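Local coordinates for adenylate cyclase-like protein (Chlamydia trachomatis, PDB 4QO6) that forms part of the inner-membrane ring of the type III secretion system, this chain being a periplasmic piece built of three successive BON-like domains, at residues K89-Q94 with G105-E110; S138-A143 with V158-G163; S151-V156 with A176-T181; T168-N173 with F198-P203. All blocks are in the same frame, centred on the assembly; numbering follows the deposited sequence. Where two conformers were deposited one is given.

Interaction 1. Residues K89-Q94 with G105-E110; sequences KGISMQ and GYLKTE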
loop_
_atom_site.group_PDB
_atom_site.type_symbol
_atom_site.label_atom_id
_atom_site.label_comp_id
_atom_site.label_asym_id
_atom_site.label_seq_id
_atom_site.Cartn_x
_atom_site.Cartn_y
_atom_site.Cartn_z
ATOM N N LYS A 89 -2.085 -9.618 9.942
ATOM C CA LYS A 89 -2.956 -8.588 10.489
ATOM C C LYS A 89 -2.483 -7.115 10.205
ATOM O O LYS A 89 -3.344 -6.224 10.165
ATOM C CB LYS A 89 -3.316 -8.868 11.963
ATOM C CG LYS A 89 -2.141 -8.967 12.936
ATOM C CD LYS A 89 -2.583 -8.561 14.341
ATOM C CE LYS A 89 -1.708 -9.149 15.436
ATOM N NZ LYS A 89 -2.166 -10.519 15.794
ATOM N N GLY A 90 -1.184 -6.866 9.955
ATOM C CA GLY A 90 -0.732 -5.521 9.496
ATOM C C GLY A 90 -1.041 -5.163 7.994
ATOM O O GLY A 90 -0.711 -4.090 7.509
ATOM N N ILE A 91 -1.675 -6.080 7.277
ATOM C CA ILE A 91 -2.013 -5.953 5.868
ATOM C C ILE A 91 -3.493 -5.499 5.717
ATOM O O ILE A 91 -4.393 -6.094 6.308
ATOM C CB ILE A 91 -1.869 -7.350 5.198
ATOM C CG1 ILE A 91 -0.478 -7.972 5.449
ATOM C CG2 ILE A 91 -2.241 -7.312 3.709
ATOM C CD1 ILE A 91 0.668 -7.131 4.919
ATOM N N SER A 92 -3.739 -4.498 4.875
ATOM C CA SER A 92 -5.095 -4.121 4.520
ATOM C C SER A 92 -5.302 -3.832 3.041
ATOM O O SER A 92 -4.361 -3.613 2.305
ATOM C CB SER A 92 -5.525 -2.923 5.329
ATOM O OG SER A 92 -4.659 -1.864 5.137
ATOM N N MET A 93 -6.571 -3.829 2.643
ATOM C CA MET A 93 -6.987 -3.640 1.278
ATOM C C MET A 93 -7.944 -2.431 1.195
ATOM O O MET A 93 -8.794 -2.218 2.095
ATOM C CB MET A 93 -7.696 -4.882 0.743
ATOM C CG MET A 93 -8.193 -4.753 -0.704
ATOM S SD MET A 93 -8.886 -6.287 -1.363
ATOM C CE MET A 93 -7.334 -7.109 -1.680
ATOM N N GLN A 94 -7.769 -1.691 0.113
ATOM C CA GLN A 94 -8.529 -0.504 -0.243
ATOM C C GLN A 94 -8.781 -0.557 -1.754
ATOM O O GLN A 94 -8.365 -1.487 -2.431
ATOM C CB GLN A 94 -7.774 0.813 0.107
ATOM C CG GLN A 94 -7.450 1.025 1.591
ATOM C CD GLN A 94 -8.663 1.139 2.570
ATOM O OE1 GLN A 94 -9.570 1.980 2.374
ATOM N NE2 GLN A 94 -8.642 0.324 3.675
ATOM N N GLY A 105 0.819 -2.540 3.212
ATOM C CA GLY A 105 1.381 -2.837 4.541
ATOM C C GLY A 105 2.784 -3.444 4.441
ATOM O O GLY A 105 3.386 -3.422 3.370
ATOM N N TYR A 106 3.272 -4.024 5.546
ATOM C CA TYR A 106 4.609 -4.625 5.661
ATOM C C TYR A 106 4.521 -6.105 5.949
ATOM O O TYR A 106 3.662 -6.493 6.674
ATOM C CB TYR A 106 5.395 -3.964 6.838
ATOM C CG TYR A 106 5.650 -2.516 6.588
ATOM C CD1 TYR A 106 6.680 -2.119 5.757
ATOM C CD2 TYR A 106 4.819 -1.541 7.125
ATOM C CE1 TYR A 106 6.880 -0.779 5.468
ATOM C CE2 TYR A 106 5.033 -0.203 6.861
ATOM C CZ TYR A 106 6.064 0.167 6.046
ATOM O OH TYR A 106 6.261 1.499 5.776
ATOM N N LEU A 107 5.393 -6.908 5.366
ATOM C CA LEU A 107 5.636 -8.306 5.761
ATOM C C LEU A 107 7.138 -8.392 6.026
ATOM O O LEU A 107 7.897 -7.515 5.607
ATOM C CB LEU A 107 5.243 -9.340 4.661
ATOM C CG LEU A 107 3.732 -9.417 4.370
ATOM C CD1 LEU A 107 3.355 -10.198 3.137
ATOM C CD2 LEU A 107 3.018 -9.988 5.579
ATOM N N LYS A 108 7.547 -9.442 6.724
ATOM C CA LYS A 108 8.897 -9.558 7.243
ATOM C C LYS A 108 9.780 -10.062 6.145
ATOM O O LYS A 108 10.800 -9.468 5.909
ATOM C CB LYS A 108 8.943 -10.500 8.446
ATOM C CG LYS A 108 10.285 -10.571 9.149
ATOM C CD LYS A 108 10.376 -9.600 10.320
ATOM C CE LYS A 108 11.813 -9.470 10.829
ATOM N NZ LYS A 108 12.011 -8.251 11.671
ATOM N N THR A 109 9.360 -11.126 5.451
ATOM C CA THR A 109 10.185 -11.809 4.447
ATOM C C THR A 109 9.450 -12.156 3.157
ATOM O O THR A 109 8.224 -12.112 3.128
ATOM C CB THR A 109 10.690 -13.161 5.015
ATOM O OG1 THR A 109 9.569 -13.935 5.484
ATOM C CG2 THR A 109 11.679 -12.925 6.151
ATOM N N GLU A 110 10.193 -12.558 2.122
ATOM C CA GLU A 110 9.603 -13.061 0.853
ATOM C C GLU A 110 8.724 -14.307 1.021
ATOM O O GLU A 110 7.868 -14.592 0.169
ATOM C CB GLU A 110 10.676 -13.405 -0.204
ATOM C CG GLU A 110 11.362 -12.224 -0.862
ATOM C CD GLU A 110 12.861 -12.131 -0.553
ATOM O OE1 GLU A 110 13.530 -13.176 -0.322
ATOM O OE2 GLU A 110 13.392 -10.995 -0.560
#
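Ile91 and Leu107 meet at about a right angle, each bringing the end of its side chain toward the other segment. The methyl CD1 of Ile91 lies 3.8 Å from CD2 of Leu107, and CG1 of Ile91 is only slightly farther from that same methyl. Its reach comes from two successive bends: CG1 sits beside the backbone N (chi1 -54°), and a second turn (chi2 -60°) swings CD1 over the backbone of the partner. There it also rests 3.5 Å from the carbonyl O of Tyr106, a plain van der Waals contact. Branched, flexible-ended aliphatics suit this place, since both side chains are buried and meet through hydrocarbon alone. Next to it, Gly105 lets the backbones close in. Gly90 O stands 3.8 Å from Gly105 CA, which carries hydrogens only, and Gly105 has a positive phi (128°) that this residue type tolerates best. Tyr106 turns its CB away, and its hydroxyl bonds to Gly191 O in the next domain. The pair lies at one end of the hairpin formed by strands 92-95 and 100-107 in the PD2 domain. Ile91 also packs on Ile103, and Leu107 on Val134 of strand 130-136. Beyond Leu107, Thr109 is the N-cap of helix 110-123, its OG1 bonding weakly to Gln112 N, while helix 71-83 packs against strand 92-95.

Interaction 2. Residues S138-A143 with V158-G163; sequences SQVMKA and VSFTNG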
loop_
_atom_site.group_PDB
_atom_site.type_symbol
_atom_site.label_atom_id
_atom_site.label_comp_id
_atom_site.label_asym_id
_atom_site.label_seq_id
_atom_site.Cartn_x
_atom_site.Cartn_y
_atom_site.Cartn_z
ATOM N N SER A 138 12.792 -7.605 4.716
ATOM C CA SER A 138 14.080 -8.133 4.286
ATOM C C SER A 138 14.609 -7.410 3.033
ATOM O O SER A 138 15.799 -7.196 2.917
ATOM C CB SER A 138 14.021 -9.651 4.051
ATOM O OG SER A 138 13.334 -9.976 2.854
ATOM N N GLN A 139 13.741 -6.998 2.115
ATOM C CA GLN A 139 14.205 -6.267 0.921
ATOM C C GLN A 139 14.653 -4.835 1.209
ATOM O O GLN A 139 15.628 -4.342 0.626
ATOM C CB GLN A 139 13.147 -6.283 -0.192
ATOM C CG GLN A 139 13.050 -7.643 -0.856
ATOM C CD GLN A 139 11.800 -7.836 -1.726
ATOM O OE1 GLN A 139 11.125 -6.869 -2.120
ATOM N NE2 GLN A 139 11.483 -9.106 -2.023
ATOM N N VAL A 140 13.950 -4.160 2.097
ATOM C CA VAL A 140 14.249 -2.761 2.390
ATOM C C VAL A 140 15.566 -2.676 3.133
ATOM O O VAL A 140 16.289 -1.704 2.995
ATOM C CB VAL A 140 13.185 -2.126 3.272
ATOM C CG1 VAL A 140 13.543 -0.674 3.585
ATOM C CG2 VAL A 140 11.839 -2.184 2.556
ATOM N N MET A 141 15.868 -3.726 3.884
ATOM C CA MET A 141 17.045 -3.761 4.697
ATOM C C MET A 141 18.303 -3.954 3.824
ATOM O O MET A 141 19.276 -3.273 4.055
ATOM C CB MET A 141 16.921 -4.861 5.776
ATOM C CG MET A 141 17.359 -4.386 7.155
ATOM S SD MET A 141 17.589 -5.742 8.305
ATOM C CE MET A 141 15.934 -5.996 8.976
ATOM N N LYS A 142 18.291 -4.885 2.860
ATOM C CA LYS A 142 19.324 -4.927 1.749
ATOM C C LYS A 142 19.487 -3.535 1.068
ATOM O O LYS A 142 20.579 -3.030 0.848
ATOM C CB LYS A 142 18.982 -6.032 0.719
ATOM C CG LYS A 142 19.479 -5.843 -0.736
ATOM C CD LYS A 142 20.926 -6.316 -0.999
ATOM C CE LYS A 142 21.291 -6.470 -2.491
ATOM N NZ LYS A 142 21.893 -5.256 -3.117
ATOM N N ALA A 143 18.406 -2.862 0.779
ATOM C CA ALA A 143 18.583 -1.559 0.122
ATOM C C ALA A 143 19.374 -0.620 1.047
ATOM O O ALA A 143 20.326 0.003 0.598
ATOM C CB ALA A 143 17.269 -0.954 -0.268
ATOM N N VAL A 158 21.935 -1.750 10.409
ATOM C CA VAL A 158 20.545 -1.285 10.320
ATOM C C VAL A 158 19.553 -2.416 10.595
ATOM O O VAL A 158 19.792 -3.571 10.233
ATOM C CB VAL A 158 20.268 -0.602 8.965
ATOM C CG1 VAL A 158 20.439 -1.578 7.804
ATOM C CG2 VAL A 158 18.887 0.010 8.955
ATOM N N SER A 159 18.486 -2.094 11.320
ATOM C CA SER A 159 17.301 -2.955 11.339
ATOM C C SER A 159 16.101 -2.197 10.799
ATOM O O SER A 159 16.047 -0.968 10.826
ATOM C CB SER A 159 17.020 -3.543 12.727
ATOM O OG SER A 159 16.518 -2.574 13.617
ATOM N N PHE A 160 15.125 -2.938 10.318
ATOM C CA PHE A 160 13.936 -2.333 9.703
ATOM C C PHE A 160 12.661 -3.121 9.993
ATOM O O PHE A 160 12.564 -4.303 9.641
ATOM C CB PHE A 160 14.087 -2.213 8.207
ATOM C CG PHE A 160 12.929 -1.541 7.566
ATOM C CD1 PHE A 160 12.783 -0.162 7.667
ATOM C CD2 PHE A 160 11.954 -2.284 6.893
ATOM C CE1 PHE A 160 11.697 0.462 7.117
ATOM C CE2 PHE A 160 10.870 -1.645 6.319
ATOM C CZ PHE A 160 10.750 -0.265 6.431
ATOM N N THR A 161 11.716 -2.491 10.672
ATOM C CA THR A 161 10.398 -3.099 10.891
ATOM C C THR A 161 9.323 -2.011 10.898
ATOM O O THR A 161 9.495 -0.988 11.540
ATOM C CB THR A 161 10.262 -3.914 12.211
ATOM O OG1 THR A 161 9.946 -3.040 13.277
ATOM C CG2 THR A 161 11.533 -4.681 12.592
ATOM N N ASN A 162 8.261 -2.250 10.122
ATOM C CA ASN A 162 7.055 -1.482 10.136
ATOM C C ASN A 162 7.271 -0.029 9.794
ATOM O O ASN A 162 6.647 0.842 10.404
ATOM C CB ASN A 162 6.331 -1.614 11.465
ATOM C CG ASN A 162 4.825 -1.434 11.312
ATOM O OD1 ASN A 162 4.174 -2.120 10.498
ATOM N ND2 ASN A 162 4.264 -0.488 12.056
ATOM N N GLY A 163 8.133 0.225 8.796
ATOM C CA GLY A 163 8.388 1.586 8.279
ATOM C C GLY A 163 9.468 2.309 9.074
ATOM O O GLY A 163 9.812 3.474 8.767
#
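The carbonyl O of Val158 is met by two successive atoms of Met141, SD at 3.6 Å and CG at 4.0 Å, in van der Waals contact rather than by any donor. From there the methionine bends at its last torsion (chi3 -86°), which carries CE along the strand to within 3.4 Å of Phe160 N. An unbranched, pliable thioether suits this place, because it can bend to follow the strand backbone. Behind it, Met141 CG also touches CB of Phe160. Val140 makes the second part of the contact. Its CG1 stands 3.8 Å above the centre of the Phe160 ring, almost exactly on the ring normal, a CH-pi contact, while CB lies near CD2 and CE2. With CG anti to the backbone N (chi1 -177°), Phe160 presents that face to helix 137-150, whose segment 138-143 runs roughly antiparallel to strand 157-161, its axis 8.0 Å away. Ile192 touches both Val140 and Phe160, and Leu144 from the next helical turn packs on Phe160 and Val158. Glu137 OE2 of the same helix accepts a hydrogen bond from Asn162 N, but between the two segments the side chains hold by dispersion and shape: the aromatic face receives a methyl, and the sulfur lies against backbone.

Interaction 3. Residues S151-V156 with A176-T181; sequences SGFANV and ADKFRT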
loop_
_atom_site.group_PDB
_atom_site.type_symbol
_atom_site.label_atom_id
_atom_site.label_comp_id
_atom_site.label_asym_id
_atom_site.label_seq_id
_atom_site.Cartn_x
_atom_site.Cartn_y
_atom_site.Cartn_z
ATOM N N SER A 151 28.416 4.251 0.717
ATOM C CA SER A 151 28.793 5.541 1.217
ATOM C C SER A 151 30.025 5.538 2.143
ATOM O O SER A 151 30.477 6.589 2.516
ATOM C CB SER A 151 27.600 6.161 1.926
ATOM O OG SER A 151 26.895 6.999 1.024
ATOM N N GLY A 152 30.555 4.381 2.483
ATOM C CA GLY A 152 31.672 4.266 3.408
ATOM C C GLY A 152 31.292 3.944 4.866
ATOM O O GLY A 152 32.096 4.206 5.777
ATOM N N PHE A 153 30.105 3.341 5.091
ATOM C CA PHE A 153 29.564 3.158 6.438
ATOM C C PHE A 153 29.138 1.733 6.715
ATOM O O PHE A 153 28.045 1.476 7.220
ATOM C CB PHE A 153 28.410 4.143 6.683
ATOM C CG PHE A 153 28.857 5.591 6.796
ATOM C CD1 PHE A 153 29.713 5.992 7.818
ATOM C CD2 PHE A 153 28.390 6.573 5.903
ATOM C CE1 PHE A 153 30.123 7.344 7.924
ATOM C CE2 PHE A 153 28.797 7.915 6.000
ATOM C CZ PHE A 153 29.658 8.303 7.036
ATOM N N ALA A 154 30.047 0.798 6.470
ATOM C CA ALA A 154 29.743 -0.625 6.587
ATOM C C ALA A 154 29.755 -1.474 7.898
ATOM O O ALA A 154 29.090 -2.497 7.851
ATOM C CB ALA A 154 30.586 -1.373 5.549
ATOM N N ASN A 155 30.397 -1.224 9.054
ATOM C CA ASN A 155 30.514 -0.010 9.852
ATOM C C ASN A 155 29.157 0.196 10.652
ATOM O O ASN A 155 28.963 -0.407 11.720
ATOM C CB ASN A 155 30.995 1.172 9.007
ATOM C CG ASN A 155 31.619 2.267 9.827
ATOM O OD1 ASN A 155 31.713 2.167 11.050
ATOM N ND2 ASN A 155 32.033 3.348 9.157
ATOM N N VAL A 156 28.227 0.988 10.120
ATOM C CA VAL A 156 26.877 1.166 10.674
ATOM C C VAL A 156 25.903 0.063 10.265
ATOM O O VAL A 156 25.826 -0.330 9.069
ATOM C CB VAL A 156 26.306 2.494 10.198
ATOM C CG1 VAL A 156 24.880 2.736 10.708
ATOM C CG2 VAL A 156 27.252 3.601 10.612
ATOM N N ALA A 176 30.935 13.284 10.582
ATOM C CA ALA A 176 29.595 13.677 11.022
ATOM C C ALA A 176 28.695 14.247 9.912
ATOM O O ALA A 176 27.563 13.815 9.764
ATOM C CB ALA A 176 29.681 14.667 12.182
ATOM N N ASP A 177 29.182 15.235 9.163
ATOM C CA ASP A 177 28.388 15.877 8.086
ATOM C C ASP A 177 28.104 14.980 6.862
ATOM O O ASP A 177 27.035 15.062 6.266
ATOM C CB ASP A 177 29.059 17.180 7.641
ATOM C CG ASP A 177 28.907 18.297 8.675
ATOM O OD1 ASP A 177 27.987 18.232 9.510
ATOM O OD2 ASP A 177 29.715 19.242 8.664
ATOM N N LYS A 178 29.050 14.127 6.494
ATOM C CA LYS A 178 28.802 13.127 5.467
ATOM C C LYS A 178 27.695 12.152 5.898
ATOM O O LYS A 178 26.823 11.800 5.105
ATOM C CB LYS A 178 30.088 12.359 5.154
ATOM C CG LYS A 178 29.928 11.208 4.162
ATOM C CD LYS A 178 31.196 10.972 3.353
ATOM C CE LYS A 178 31.410 9.517 2.945
ATOM N NZ LYS A 178 32.367 8.817 3.876
ATOM N N PHE A 179 27.747 11.725 7.157
ATOM C CA PHE A 179 26.762 10.792 7.710
ATOM C C PHE A 179 25.340 11.368 7.808
ATOM O O PHE A 179 24.381 10.700 7.458
ATOM C CB PHE A 179 27.198 10.280 9.084
ATOM C CG PHE A 179 26.324 9.166 9.600
ATOM C CD1 PHE A 179 26.302 7.934 8.957
ATOM C CD2 PHE A 179 25.508 9.355 10.719
ATOM C CE1 PHE A 179 25.500 6.900 9.429
ATOM C CE2 PHE A 179 24.693 8.321 11.194
ATOM C CZ PHE A 179 24.694 7.097 10.550
ATOM N N ARG A 180 25.218 12.590 8.307
ATOM C CA ARG A 180 23.962 13.346 8.294
ATOM C C ARG A 180 23.315 13.362 6.903
ATOM O O ARG A 180 22.103 13.273 6.755
ATOM C CB ARG A 180 24.272 14.772 8.719
ATOM C CG ARG A 180 23.082 15.709 8.827
ATOM C CD ARG A 180 23.357 16.845 9.816
ATOM N NE ARG A 180 23.938 16.353 11.087
ATOM C CZ ARG A 180 25.148 16.660 11.577
ATOM N NH1 ARG A 180 25.963 17.494 10.938
ATOM N NH2 ARG A 180 25.550 16.130 12.733
ATOM N N THR A 181 24.152 13.502 5.886
ATOM C CA THR A 181 23.725 13.475 4.490
ATOM C C THR A 181 23.248 12.068 4.111
ATOM O O THR A 181 22.163 11.906 3.561
ATOM C CB THR A 181 24.889 13.974 3.589
ATOM O OG1 THR A 181 25.065 15.375 3.834
ATOM C CG2 THR A 181 24.645 13.737 2.096
#
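Phe179 of helix 176-187 packs edge-to-face on Phe153, which follows a Schellman motif closing helix 137-150 in the BON domain. In that motif Gly152 takes a positive phi, natural for glycine, and so ends the helix and lets the chain leave it. Starting at the root of Phe179, CB lies 3.8 Å from Phe153 CZ. The chi1 torsion, with CG anti to the backbone N (-171°), then turns the ring edge toward the face of Phe153. CD1 comes next, 3.7 Å above the Phe153 plane and over its centre, so that the ring centroids are 5.0 Å apart and the planes meet at 73°. The pairing is favourable because the edge hydrogens of one phenyl are weakly positive and the face of the other weakly negative. One atom further out, CE1 reaches Val156 CG2 at 3.9 Å, a methyl that arrives from the opposite direction. Two phenyls and a valine suit this place because it is buried and apolar. Ile171 of strand 164-172 touches all three side chains, and Val199 touches Val156 and Phe179, which joins the loop and the helix to the sheet. On the exposed flank the aliphatic part of Lys178 lies along the rim of the Phe153 ring, its CG near the ring plane and 3.9 Å from CE2.

Interaction 4. Residues T168-N173 with F198-P203; sequences TGYINN and FVVLLP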
loop_
_atom_site.group_PDB
_atom_site.type_symbol
_atom_site.label_atom_id
_atom_site.label_comp_id
_atom_site.label_asym_id
_atom_site.label_seq_id
_atom_site.Cartn_x
_atom_site.Cartn_y
_atom_site.Cartn_z
ATOM N N THR A 168 22.610 1.703 14.400
ATOM C CA THR A 168 23.543 1.572 15.506
ATOM C C THR A 168 24.963 1.406 14.980
ATOM O O THR A 168 25.173 1.045 13.830
ATOM C CB THR A 168 23.238 0.301 16.274
ATOM O OG1 THR A 168 23.126 -0.775 15.322
ATOM C CG2 THR A 168 21.918 0.472 17.057
ATOM N N GLY A 169 25.941 1.622 15.846
ATOM C CA GLY A 169 27.328 1.444 15.468
ATOM C C GLY A 169 28.079 2.665 15.872
ATOM O O GLY A 169 27.637 3.418 16.757
ATOM N N TYR A 170 29.221 2.860 15.218
ATOM C CA TYR A 170 30.155 3.940 15.556
ATOM C C TYR A 170 30.672 4.626 14.298
ATOM O O TYR A 170 30.937 3.964 13.341
ATOM C CB TYR A 170 31.349 3.366 16.306
ATOM C CG TYR A 170 31.047 2.634 17.585
ATOM C CD1 TYR A 170 30.980 3.310 18.802
ATOM C CD2 TYR A 170 30.911 1.272 17.588
ATOM C CE1 TYR A 170 30.736 2.641 19.988
ATOM C CE2 TYR A 170 30.656 0.582 18.754
ATOM C CZ TYR A 170 30.573 1.254 19.952
ATOM O OH TYR A 170 30.311 0.527 21.090
ATOM N N ILE A 171 30.791 5.938 14.299
ATOM C CA ILE A 171 31.476 6.658 13.207
ATOM C C ILE A 171 32.628 7.545 13.710
ATOM O O ILE A 171 32.641 7.966 14.883
ATOM C CB ILE A 171 30.542 7.528 12.330
ATOM C CG1 ILE A 171 29.850 8.618 13.132
ATOM C CG2 ILE A 171 29.552 6.665 11.571
ATOM C CD1 ILE A 171 29.271 9.727 12.283
ATOM N N ASN A 172 33.559 7.820 12.791
ATOM C CA ASN A 172 34.745 8.643 13.014
ATOM C C ASN A 172 34.273 10.072 13.115
ATOM O O ASN A 172 33.428 10.448 12.327
ATOM C CB ASN A 172 35.671 8.463 11.800
ATOM C CG ASN A 172 37.021 9.119 11.970
ATOM O OD1 ASN A 172 37.140 10.346 11.951
ATOM N ND2 ASN A 172 38.055 8.299 12.100
ATOM N N ASN A 173 34.825 10.867 14.035
ATOM C CA ASN A 173 34.278 12.228 14.284
ATOM C C ASN A 173 34.314 13.130 13.063
ATOM O O ASN A 173 33.370 13.872 12.802
ATOM C CB ASN A 173 34.993 12.958 15.424
ATOM C CG ASN A 173 34.098 13.988 16.105
ATOM O OD1 ASN A 173 34.052 15.151 15.707
ATOM N ND2 ASN A 173 33.380 13.558 17.129
ATOM N N PHE A 198 20.928 5.841 16.529
ATOM C CA PHE A 198 21.651 5.657 17.805
ATOM C C PHE A 198 23.204 5.560 17.654
ATOM O O PHE A 198 23.940 5.219 18.599
ATOM C CB PHE A 198 21.131 4.433 18.538
ATOM C CG PHE A 198 19.665 4.533 18.926
ATOM C CD1 PHE A 198 19.265 5.342 19.966
ATOM C CD2 PHE A 198 18.690 3.811 18.246
ATOM C CE1 PHE A 198 17.923 5.440 20.318
ATOM C CE2 PHE A 198 17.345 3.898 18.600
ATOM C CZ PHE A 198 16.961 4.717 19.636
ATOM N N VAL A 199 23.693 5.936 16.475
ATOM C CA VAL A 199 25.104 5.837 16.148
ATOM C C VAL A 199 25.967 6.763 16.999
ATOM O O VAL A 199 25.710 7.957 17.106
ATOM C CB VAL A 199 25.317 6.164 14.670
ATOM C CG1 VAL A 199 26.808 6.433 14.341
ATOM C CG2 VAL A 199 24.718 5.024 13.864
ATOM N N VAL A 200 26.997 6.182 17.603
ATOM C CA VAL A 200 27.937 6.969 18.397
ATOM C C VAL A 200 28.950 7.730 17.497
ATOM O O VAL A 200 29.497 7.211 16.521
ATOM C CB VAL A 200 28.650 6.061 19.423
ATOM C CG1 VAL A 200 29.679 6.841 20.255
ATOM C CG2 VAL A 200 27.622 5.395 20.340
ATOM N N LEU A 201 29.182 8.980 17.839
ATOM C CA LEU A 201 30.176 9.792 17.187
ATOM C C LEU A 201 31.525 9.728 17.965
ATOM O O LEU A 201 31.663 10.301 19.051
ATOM C CB LEU A 201 29.623 11.216 17.117
ATOM C CG LEU A 201 30.433 12.247 16.342
ATOM C CD1 LEU A 201 30.685 11.727 14.933
ATOM C CD2 LEU A 201 29.707 13.583 16.308
ATOM N N LEU A 202 32.517 9.017 17.433
ATOM C CA LEU A 202 33.794 8.884 18.146
ATOM C C LEU A 202 34.630 10.120 18.006
ATOM O O LEU A 202 34.827 10.600 16.910
ATOM C CB LEU A 202 34.604 7.712 17.625
ATOM C CG LEU A 202 33.939 6.391 17.903
ATOM C CD1 LEU A 202 34.725 5.290 17.215
ATOM C CD2 LEU A 202 33.818 6.133 19.384
ATOM N N PRO A 203 35.152 10.642 19.117
ATOM C CA PRO A 203 36.199 11.648 18.952
ATOM C C PRO A 203 37.540 10.937 18.732
ATOM O O PRO A 203 37.705 9.758 19.076
ATOM C CB PRO A 203 36.195 12.357 20.292
ATOM C CG PRO A 203 35.916 11.212 21.249
ATOM C CD PRO A 203 35.078 10.184 20.516
#
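Ile171 places CG1 in the crowded position between its backbone N and carbonyl carbon (chi1 61°), which lets both branches meet the neighbouring strand. CD1 extends to Leu201 CD1 at 3.6 Å, helped by a leucine whose CG is anti to its own backbone N (chi1 -174°), and CG2 touches Val199 CG1 at 3.9 Å, the Ile171 and Val199 side chains crossing at about a right angle. A beta-branched residue suits such a strand, and its side chain finds Phe153, Val156 and Phe179 on the same face. That face is covered by helix 176-187, which connects strands 164-172 and 194-202 as a beta-alpha-beta unit of the BON domain. On the other face Tyr170 and Val200 lie side by side and point the same way, with Tyr170 CD1 3.7 Å from Val200 CB. Leu202 CD1 approaches Tyr170 CB at 4.0 Å, extending a surface row of apolar groups. The backbones pair in parallel. Ile171 N donates to Val200 O at 2.9 Å in a nearly straight bond, while Val200 N gives to Gly169 O and Leu202 N to Ile171 O. Val200 thus bonds to the residues flanking Tyr170, as parallel ladders require. Gly169, at a positive phi (130°) readily taken by glycine, supplies the first acceptor between these two segments. The chemistry is that of a sheet edge with two characters: backbone bonds set the register, Ile171 is buried under helix 176-187 while Leu201 beside it stays at the surface against Ala176, and the Tyr170 face offers apolar groups to the surface.

From the N terminus, interaction 1 comes first, closing a hairpin of the PD2 domain before interaction 2 opens. The two touch where one domain passes into the next: Lys108 O meets Ser138 N, Glu110 OE2 meets Gln139 NE2, and Tyr106 packs against Asn162 and Gly163. Inside the BON domain the contacts cross. Segment 151-156 of interaction 3 lies within the loop closed by interaction 2, while 176-181 follows it; likewise 168-173 of interaction 4 falls inside the loop of interaction 3, and 198-203 beyond it. Interactions 2 and 4 stand in series on neighbouring strands of one sheet. Ile171, touching Phe153 and Phe179, joins interactions 3 and 4, whose centres are 9 Å apart.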